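Local atomic coordinates of beta-phenylalanine aminotransferase (Variovorax paradoxus, PDB entry 4AO9), a protein that catalyses the pyridoxal-5'-phosphate-dependent transfer of the amino group of beta-phenylalanine, probably to a keto acid acceptor. Residues L184-G187 and A188-P192; E215-G218 and P219-A222; K337-P341 and E342-A346. One frame throughout, in Å; residues are numbered along the deposited sequence.

Contact 1. Residues L184-G187 and A188-P192; sequences LGFG and ARPSP
Phe186 and Pro190 face each other as the non-hydrogen-bonded pair of a tight hairpin-like reversal, a single antiparallel bridge with their CA atoms 4.5 Å apart. The evidence is the two backbone bonds that flank the pair. On one flank Ser191 N donates to Gly185 O over 2.9 Å, almost straight with an N-H...O angle of 171°. On the other, nearer the turn, Gly187 N reaches Arg189 O at 3.0 Å in a more bent bond. Proline suits the bridge position because neither bond needs an N-H from Pro190.

Side chains add a second layer. With chi1 at -55°, CG of Phe186 stands beside its own backbone N, and the ring meets the proline at an oblique angle: Phe186 CD1 lies 3.6 Å from Pro190 CA, while Phe186 CE1 comes within 3.9 Å of Pro190 CG.

Further out, Phe186 meets Phe199 edge-to-face and shares Val201 of strand 198-202 with Pro190; it also packs on His180, a residue of the pyridoxal-5'-phosphate pocket. Replacing this phenylalanine by an alanine would probably leave Pro190 without its aromatic partner and open a gap beside Val201 and Phe199. Backbone bonds between Phe186 and Gly178 and between Gly187 and Gly177 tie the first arm to the preceding residues, and Pro192 rests on Leu315 of the second subunit. The carbonyl of Gly185 has a further partner in Thr194 OG1, which is hydrogen-bonded to the same oxygen that accepts from Ser191 N.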
ATOM      1  N   LEU A 184      12.348  -1.597   2.104  1.00  9.12           N
ATOM      2  CA  LEU A 184      13.298  -0.616   2.653  1.00  9.34           C
ATOM      3  C   LEU A 184      13.833  -1.028   4.017  1.00  9.52           C
ATOM      4  O   LEU A 184      13.655  -0.321   5.006  1.00 10.45           O
ATOM      5  CB  LEU A 184      12.645   0.771   2.742  1.00  8.67           C
ATOM      6  CG  LEU A 184      12.243   1.464   1.433  1.00  8.72           C
ATOM      7  CD1 LEU A 184      11.357   2.659   1.756  1.00  9.59           C
ATOM      8  CD2 LEU A 184      13.462   1.912   0.630  1.00  9.68           C
ATOM      9  N   GLY A 185      14.529  -2.161   4.054  1.00 10.21           N
ATOM     10  CA  GLY A 185      15.049  -2.726   5.298  1.00 10.67           C
ATOM     11  C   GLY A 185      16.554  -2.875   5.240  1.00 10.82           C
ATOM     12  O   GLY A 185      17.121  -3.117   4.170  1.00 10.99           O
ATOM     13  N   PHE A 186      17.201  -2.707   6.386  1.00 11.71           N
ATOM     14  CA  PHE A 186      18.659  -2.733   6.475  1.00 12.53           C
ATOM     15  C   PHE A 186      19.143  -3.504   7.676  1.00 14.44           C
ATOM     16  O   PHE A 186      18.626  -3.332   8.774  1.00 15.51           O
ATOM     17  CB  PHE A 186      19.195  -1.293   6.495  1.00 12.25           C
ATOM     18  CG  PHE A 186      18.707  -0.500   5.324  1.00 10.00           C
ATOM     19  CD1 PHE A 186      19.401  -0.528   4.121  1.00  9.96           C
ATOM     20  CD2 PHE A 186      17.498   0.204   5.393  1.00  9.28           C
ATOM     21  CE1 PHE A 186      18.910   0.138   3.009  1.00  9.67           C
ATOM     22  CE2 PHE A 186      17.010   0.878   4.300  1.00 10.05           C
ATOM     23  CZ  PHE A 186      17.707   0.842   3.087  1.00  8.32           C
ATOM     24  N   GLY A 187      20.106  -4.392   7.430  1.00 15.44           N
ATOM     25  CA  GLY A 187      20.939  -4.960   8.487  1.00 17.39           C
ATOM     26  C   GLY A 187      22.170  -4.083   8.466  1.00 18.32           C
ATOM     27  O   GLY A 187      22.048  -2.855   8.537  1.00 18.59           O
ATOM     28  N   ALA A 188      23.353  -4.692   8.347  1.00 19.14           N
ATOM     29  CA  ALA A 188      24.576  -3.954   8.031  1.00 19.32           C
ATOM     30  C   ALA A 188      24.590  -3.496   6.568  1.00 19.39           C
ATOM     31  O   ALA A 188      25.268  -2.529   6.207  1.00 20.28           O
ATOM     32  CB  ALA A 188      25.811  -4.808   8.335  1.00 19.87           C
ATOM     33  N   ARG A 189      23.828  -4.205   5.734  1.00 18.66           N
ATOM     34  CA  ARG A 189      23.696  -3.918   4.311  1.00 18.21           C
ATOM     35  C   ARG A 189      22.204  -3.900   3.966  1.00 16.42           C
ATOM     36  O   ARG A 189      21.399  -4.354   4.767  1.00 16.14           O
ATOM     37  CB  ARG A 189      24.397  -5.011   3.502  1.00 19.16           C
ATOM     38  CG  ARG A 189      25.902  -5.124   3.757  1.00 22.82           C
ATOM     39  CD  ARG A 189      26.486  -6.362   3.076  1.00 27.92           C
ATOM     40  NE  ARG A 189      26.128  -6.425   1.658  1.00 32.01           N
ATOM     41  CZ  ARG A 189      26.953  -6.146   0.651  1.00 33.88           C
ATOM     42  NH1 ARG A 189      28.213  -5.788   0.883  1.00 35.48           N
ATOM     43  NH2 ARG A 189      26.517  -6.235  -0.599  1.00 35.26           N
ATOM     44  N   PRO A 190      21.829  -3.386   2.774  1.00 15.52           N
ATOM     45  CA  PRO A 190      20.417  -3.470   2.398  1.00 15.07           C
ATOM     46  C   PRO A 190      19.951  -4.921   2.369  1.00 15.06           C
ATOM     47  O   PRO A 190      20.697  -5.807   1.919  1.00 15.63           O
ATOM     48  CB  PRO A 190      20.400  -2.874   0.989  1.00 15.19           C
ATOM     49  CG  PRO A 190      21.547  -1.906   0.994  1.00 14.90           C
ATOM     50  CD  PRO A 190      22.611  -2.630   1.780  1.00 15.36           C
ATOM     51  N   SER A 191      18.740  -5.150   2.869  1.00 14.84           N
ATOM     52  CA  SER A 191      18.176  -6.489   2.892  0.50 15.01           C
ATOM     53  C   SER A 191      17.914  -6.987   1.472  1.00 15.17           C
ATOM     54  O   SER A 191      17.866  -6.194   0.527  1.00 14.92           O
ATOM     55  CB  SER A 191      16.903  -6.512   3.738  0.50 14.98           C
ATOM     56  OG  SER A 191      17.193  -6.069   5.050  0.50 15.55           O
ATOM     57  N   PRO A 192      17.764  -8.319   1.306  1.00 15.68           N
ATOM     58  CA  PRO A 192      17.586  -8.845  -0.048  1.00 15.73           C
ATOM     59  C   PRO A 192      16.390  -8.283  -0.828  1.00 15.11           C
ATOM     60  O   PRO A 192      16.428  -8.262  -2.058  1.00 16.24           O
ATOM     61  CB  PRO A 192      17.392 -10.349   0.189  1.00 16.22           C
ATOM     62  CG  PRO A 192      18.086 -10.627   1.447  1.00 16.79           C
ATOM     63  CD  PRO A 192      17.931  -9.403   2.297  1.00 15.98           C
TER

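Contact 2. Residues E215-G218 and P219-A222; sequences ERHG and PEIA
His217 and Gly218 each hand a carbonyl oxygen to the residue three places on, so that the chain leaving helix 207-216 makes a short 3-10 turn before it enters strand 221-226, an inner strand of the seven-stranded sheet. Glu220 N donates to His217 O at 2.9 Å, and Ile221 N to Gly218 O at 3.1 Å. In the second bond the donor stands 56° out of the carbonyl plane of Gly218, away from the lone-pair directions. Pro219, lacking an N-H, sits at the middle of the turn without interrupting either bond.

The tight side belongs to Ile221. Its chi1 of -63° puts CG1 anti to its carbonyl carbon and lays that branch back over the turn: Ile221 CG1 is 3.5 Å from His217 O, and Ile221 CD1 is 3.8 Å from His217 CB. Val173 and Ala255 also pack on this buried isoleucine.

The solvent side is looser. The exposed carboxylate of Glu220 approaches the edge of the His217 ring, near its plane, with Glu220 OE1 4.0 Å from His217 CD2, the two planes being 28° apart. The ring is held from elsewhere, since His217 ND1 donates to Gln213 O in the last turns of the helix.

With His217 NE2 and Glu220 OE1 5.2 Å apart, there is no salt bridge; the carboxylate might slightly favour a protonated imidazole, an effect that the guanidinium of Arg216, with His217 NE2 3.8 Å above its plane, would probably oppose.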
ATOM      1  N   GLU A 215      29.528  14.452   5.750  1.00 10.90           N
ATOM      2  CA  GLU A 215      30.371  15.536   5.222  1.00 12.22           C
ATOM      3  C   GLU A 215      31.244  15.057   4.054  1.00 11.96           C
ATOM      4  O   GLU A 215      31.368  15.745   3.032  1.00 12.27           O
ATOM      5  CB  GLU A 215      31.241  16.147   6.330  1.00 12.87           C
ATOM      6  CG  GLU A 215      30.459  16.907   7.399  1.00 18.09           C
ATOM      7  CD  GLU A 215      31.337  17.348   8.563  1.00 22.79           C
ATOM      8  OE1 GLU A 215      32.469  17.816   8.313  1.00 27.71           O
ATOM      9  OE2 GLU A 215      30.896  17.233   9.727  1.00 26.08           O
ATOM     10  N   ARG A 216      31.823  13.862   4.200  1.00 11.72           N
ATOM     11  CA  ARG A 216      32.695  13.309   3.160  1.00 12.40           C
ATOM     12  C   ARG A 216      31.971  13.139   1.823  1.00 11.62           C
ATOM     13  O   ARG A 216      32.537  13.412   0.769  1.00 11.42           O
ATOM     14  CB  ARG A 216      33.272  11.967   3.610  1.00 13.30           C
ATOM     15  CG  ARG A 216      34.185  11.286   2.592  1.00 15.92           C
ATOM     16  CD  ARG A 216      34.679   9.954   3.158  1.00 21.19           C
ATOM     17  NE  ARG A 216      35.305   9.122   2.133  1.00 25.71           N
ATOM     18  CZ  ARG A 216      35.109   7.809   1.994  1.00 27.27           C
ATOM     19  NH1 ARG A 216      34.284   7.152   2.805  1.00 26.99           N
ATOM     20  NH2 ARG A 216      35.735   7.148   1.027  1.00 29.11           N
ATOM     21  N   HIS A 217      30.718  12.692   1.879  1.00 10.81           N
ATOM     22  CA  HIS A 217      29.941  12.457   0.664  1.00 10.86           C
ATOM     23  C   HIS A 217      28.929  13.568   0.407  1.00 10.07           C
ATOM     24  O   HIS A 217      27.976  13.369  -0.364  1.00  9.63           O
ATOM     25  CB  HIS A 217      29.160  11.142   0.763  1.00 11.50           C
ATOM     26  CG  HIS A 217      30.009   9.925   0.949  1.00 14.16           C
ATOM     27  ND1 HIS A 217      30.385   9.469   2.194  1.00 15.45           N
ATOM     28  CD2 HIS A 217      30.500   9.035   0.054  1.00 17.05           C
ATOM     29  CE1 HIS A 217      31.091   8.360   2.059  1.00 16.67           C
ATOM     30  NE2 HIS A 217      31.183   8.080   0.771  1.00 18.69           N
ATOM     31  N   GLY A 218      29.127  14.726   1.039  1.00  9.73           N
ATOM     32  CA  GLY A 218      28.123  15.789   1.057  1.00  9.51           C
ATOM     33  C   GLY A 218      27.345  16.059  -0.224  1.00  8.29           C
ATOM     34  O   GLY A 218      26.107  15.982  -0.235  1.00  8.25           O
ATOM     35  N   PRO A 219      28.053  16.362  -1.325  1.00  8.08           N
ATOM     36  CA  PRO A 219      27.387  16.769  -2.561  1.00  7.93           C
ATOM     37  C   PRO A 219      26.520  15.674  -3.180  1.00  8.04           C
ATOM     38  O   PRO A 219      25.650  15.970  -4.014  1.00  9.04           O
ATOM     39  CB  PRO A 219      28.557  17.111  -3.497  1.00  8.27           C
ATOM     40  CG  PRO A 219      29.678  17.447  -2.572  1.00  8.42           C
ATOM     41  CD  PRO A 219      29.520  16.513  -1.419  1.00  8.06           C
ATOM     42  N   GLU A 220      26.741  14.428  -2.774  1.00  7.63           N
ATOM     43  CA  GLU A 220      25.973  13.314  -3.330  1.00  8.32           C
ATOM     44  C   GLU A 220      24.711  12.986  -2.561  1.00  8.04           C
ATOM     45  O   GLU A 220      23.847  12.255  -3.071  1.00  8.06           O
ATOM     46  CB  GLU A 220      26.832  12.048  -3.390  1.00  8.79           C
ATOM     47  CG  GLU A 220      27.998  12.138  -4.355  1.00 10.16           C
ATOM     48  CD  GLU A 220      28.743  10.819  -4.459  1.00 13.33           C
ATOM     49  OE1 GLU A 220      29.542  10.531  -3.561  1.00 16.47           O
ATOM     50  OE2 GLU A 220      28.492  10.078  -5.434  1.00 19.44           O
ATOM     51  N   ILE A 221      24.603  13.491  -1.331  1.00  7.54           N
ATOM     52  CA  ILE A 221      23.560  13.006  -0.419  1.00  7.76           C
ATOM     53  C   ILE A 221      22.273  13.803  -0.549  1.00  7.74           C
ATOM     54  O   ILE A 221      22.233  14.994  -0.225  1.00  8.21           O
ATOM     55  CB  ILE A 221      24.039  12.962   1.049  1.00  7.65           C
ATOM     56  CG1 ILE A 221      25.204  11.972   1.185  1.00  8.78           C
ATOM     57  CG2 ILE A 221      22.874  12.548   1.965  1.00  8.55           C
ATOM     58  CD1 ILE A 221      25.945  12.089   2.498  1.00 10.71           C
ATOM     59  N   ALA A 222      21.226  13.135  -1.034  1.00  7.64           N
ATOM     60  CA  ALA A 222      19.912  13.749  -1.176  1.00  7.32           C
ATOM     61  C   ALA A 222      19.200  13.812   0.161  1.00  7.87           C
ATOM     62  O   ALA A 222      18.471  14.770   0.450  1.00  7.96           O
ATOM     63  CB  ALA A 222      19.059  12.939  -2.159  1.00  7.66           C
TER

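Contact 3. Residues K337-P341 and E342-A346; sequences KLFTP and EAAGA
Thr340 O receives Ala344 N at 2.9 Å, and Pro341 O receives Gly345 N at 3.1 Å: two successive i to i+4 bonds that start the helix 341-365. Immediately upstream, Phe339 is the centre of an inverse gamma turn, closed by a weak bond from Thr340 N to Leu338 O, and this kink redirects the chain from the end of helix 325-337 into the new axis.

Thr340, at the N-cap position, caps the helix with its side chain. A chi1 of 57° sets OG1 between its own backbone N and carbonyl carbon, where it accepts from Ala343 N at 3.0 Å with an N-H...O angle of 160°. The methyl of Ala343 lies between two oxygens, its CB 3.3 Å from Leu338 O and 3.4 Å from Thr340 OG1. Phe339 has CG anti to its backbone N (chi1 -163°), and the ring reaches the first helical turn obliquely, Phe339 CZ meeting Ala344 CB at 3.5 Å. Glu342 lies beside the cap, with Glu342 OE1 3.7 Å from Thr340 CB; a carboxylate at this end would probably interact favourably with the helix dipole.

Around these atoms, Tyr288 meets Phe339 edge-to-face, while Arg139 bonds to Phe339 O through NH1 and packs on Pro341 and Ala344. A threonine N-cap followed by proline in the first turn is a classic helix start, here serving a short helix-to-helix connection.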
ATOM      1  N   LYS A 337     -11.362  11.060  18.989  1.00 13.34           N
ATOM      2  CA  LYS A 337     -12.198  10.483  20.054  1.00 13.69           C
ATOM      3  C   LYS A 337     -11.443   9.592  21.030  1.00 13.40           C
ATOM      4  O   LYS A 337     -11.866   9.443  22.187  1.00 14.50           O
ATOM      5  CB  LYS A 337     -13.394   9.719  19.471  1.00 13.36           C
ATOM      6  CG  LYS A 337     -14.346  10.581  18.656  1.00 15.49           C
ATOM      7  CD  LYS A 337     -15.499   9.767  18.091  1.00 19.32           C
ATOM      8  CE  LYS A 337     -16.431  10.632  17.247  1.00 21.48           C
ATOM      9  NZ  LYS A 337     -17.649   9.873  16.834  1.00 26.58           N
ATOM     10  N   LEU A 338     -10.340   8.996  20.579  1.00 12.99           N
ATOM     11  CA  LEU A 338      -9.660   7.979  21.372  1.00 12.77           C
ATOM     12  C   LEU A 338      -8.188   8.265  21.605  1.00 12.67           C
ATOM     13  O   LEU A 338      -7.776   8.504  22.735  1.00 13.09           O
ATOM     14  CB  LEU A 338      -9.835   6.594  20.734  1.00 12.47           C
ATOM     15  CG  LEU A 338     -11.266   6.061  20.677  1.00 12.62           C
ATOM     16  CD1 LEU A 338     -11.333   4.787  19.867  1.00 12.97           C
ATOM     17  CD2 LEU A 338     -11.785   5.842  22.100  1.00 14.71           C
ATOM     18  N   PHE A 339      -7.390   8.242  20.543  1.00 12.81           N
ATOM     19  CA  PHE A 339      -5.957   8.445  20.704  1.00 13.23           C
ATOM     20  C   PHE A 339      -5.584   9.887  20.435  1.00 14.10           C
ATOM     21  O   PHE A 339      -4.900  10.212  19.455  1.00 14.38           O
ATOM     22  CB  PHE A 339      -5.156   7.488  19.821  1.00 12.63           C
ATOM     23  CG  PHE A 339      -3.707   7.356  20.231  1.00 13.01           C
ATOM     24  CD1 PHE A 339      -3.368   6.849  21.483  1.00 12.97           C
ATOM     25  CD2 PHE A 339      -2.685   7.742  19.369  1.00 13.91           C
ATOM     26  CE1 PHE A 339      -2.037   6.718  21.868  1.00 13.38           C
ATOM     27  CE2 PHE A 339      -1.349   7.618  19.746  1.00 15.37           C
ATOM     28  CZ  PHE A 339      -1.024   7.099  21.000  1.00 14.36           C
ATOM     29  N   THR A 340      -6.060  10.752  21.326  1.00 14.38           N
ATOM     30  CA  THR A 340      -5.781  12.178  21.287  1.00 14.96           C
ATOM     31  C   THR A 340      -4.335  12.425  21.715  1.00 15.18           C
ATOM     32  O   THR A 340      -3.674  11.508  22.203  1.00 15.00           O
ATOM     33  CB  THR A 340      -6.700  12.892  22.289  1.00 15.03           C
ATOM     34  OG1 THR A 340      -6.491  12.325  23.594  1.00 16.59           O
ATOM     35  CG2 THR A 340      -8.162  12.717  21.884  1.00 15.89           C
ATOM     36  N   PRO A 341      -3.825  13.660  21.522  1.00 15.51           N
ATOM     37  CA  PRO A 341      -2.483  13.931  22.029  1.00 15.90           C
ATOM     38  C   PRO A 341      -2.379  13.643  23.532  1.00 16.33           C
ATOM     39  O   PRO A 341      -1.380  13.075  23.993  1.00 16.06           O
ATOM     40  CB  PRO A 341      -2.307  15.421  21.731  1.00 16.12           C
ATOM     41  CG  PRO A 341      -3.117  15.623  20.477  1.00 15.69           C
ATOM     42  CD  PRO A 341      -4.340  14.772  20.696  1.00 16.08           C
ATOM     43  N   GLU A 342      -3.420  13.998  24.282  1.00 16.64           N
ATOM     44  CA  GLU A 342      -3.458  13.736  25.720  1.00 17.37           C
ATOM     45  C   GLU A 342      -3.377  12.241  26.042  1.00 16.75           C
ATOM     46  O   GLU A 342      -2.632  11.829  26.934  1.00 16.78           O
ATOM     47  CB  GLU A 342      -4.713  14.359  26.336  1.00 18.17           C
ATOM     48  CG  GLU A 342      -4.720  15.894  26.351  1.00 21.71           C
ATOM     49  CD  GLU A 342      -4.972  16.565  24.987  1.00 25.13           C
ATOM     50  OE1 GLU A 342      -5.477  15.922  24.034  1.00 24.52           O
ATOM     51  OE2 GLU A 342      -4.660  17.775  24.882  1.00 28.30           O
ATOM     52  N   ALA A 343      -4.137  11.433  25.303  1.00 15.93           N
ATOM     53  CA  ALA A 343      -4.107   9.982  25.458  1.00 15.42           C
ATOM     54  C   ALA A 343      -2.741   9.389  25.132  1.00 15.23           C
ATOM     55  O   ALA A 343      -2.304   8.434  25.781  1.00 15.49           O
ATOM     56  CB  ALA A 343      -5.177   9.349  24.605  1.00 15.68           C
ATOM     57  N   ALA A 344      -2.071   9.942  24.118  1.00 14.68           N
ATOM     58  CA  ALA A 344      -0.736   9.488  23.765  1.00 14.84           C
ATOM     59  C   ALA A 344       0.243   9.719  24.919  1.00 15.06           C
ATOM     60  O   ALA A 344       1.051   8.840  25.233  1.00 15.37           O
ATOM     61  CB  ALA A 344      -0.251  10.169  22.479  1.00 14.72           C
ATOM     62  N   GLY A 345       0.151  10.890  25.550  1.00 15.63           N
ATOM     63  CA  GLY A 345       0.951  11.214  26.735  1.00 15.93           C
ATOM     64  C   GLY A 345       0.667  10.270  27.891  1.00 15.91           C
ATOM     65  O   GLY A 345       1.595   9.755  28.528  1.00 16.11           O
ATOM     66  N   ALA A 346      -0.615  10.012  28.142  1.00 15.90           N
ATOM     67  CA  ALA A 346      -1.007   9.154  29.254  1.00 15.82           C
ATOM     68  C   ALA A 346      -0.573   7.702  29.041  1.00 15.64           C
ATOM     69  O   ALA A 346      -0.091   7.045  29.966  1.00 15.83           O
ATOM     70  CB  ALA A 346      -2.505   9.255  29.515  1.00 16.29           C
TER

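All three contacts are local and follow one another in series along the chain, none nesting in or crossing another. Contact 1 closes a reversal within the long connection between strands 171-175 and 198-202. Contact 2 turns the chain from helix 207-216 into strand 221-226, which lies beside 171-175 in the seven-stranded sheet, so contacts 1 and 2 serve neighbouring parts of one alpha/beta layer; their centres are about 21 Å apart. Contact 3 comes much later and joins helices 325-337 and 341-365. Its centre is about 34 Å from that of contact 1, across the centre of the chain, and about 40 Å from that of contact 2. No two contacts touch.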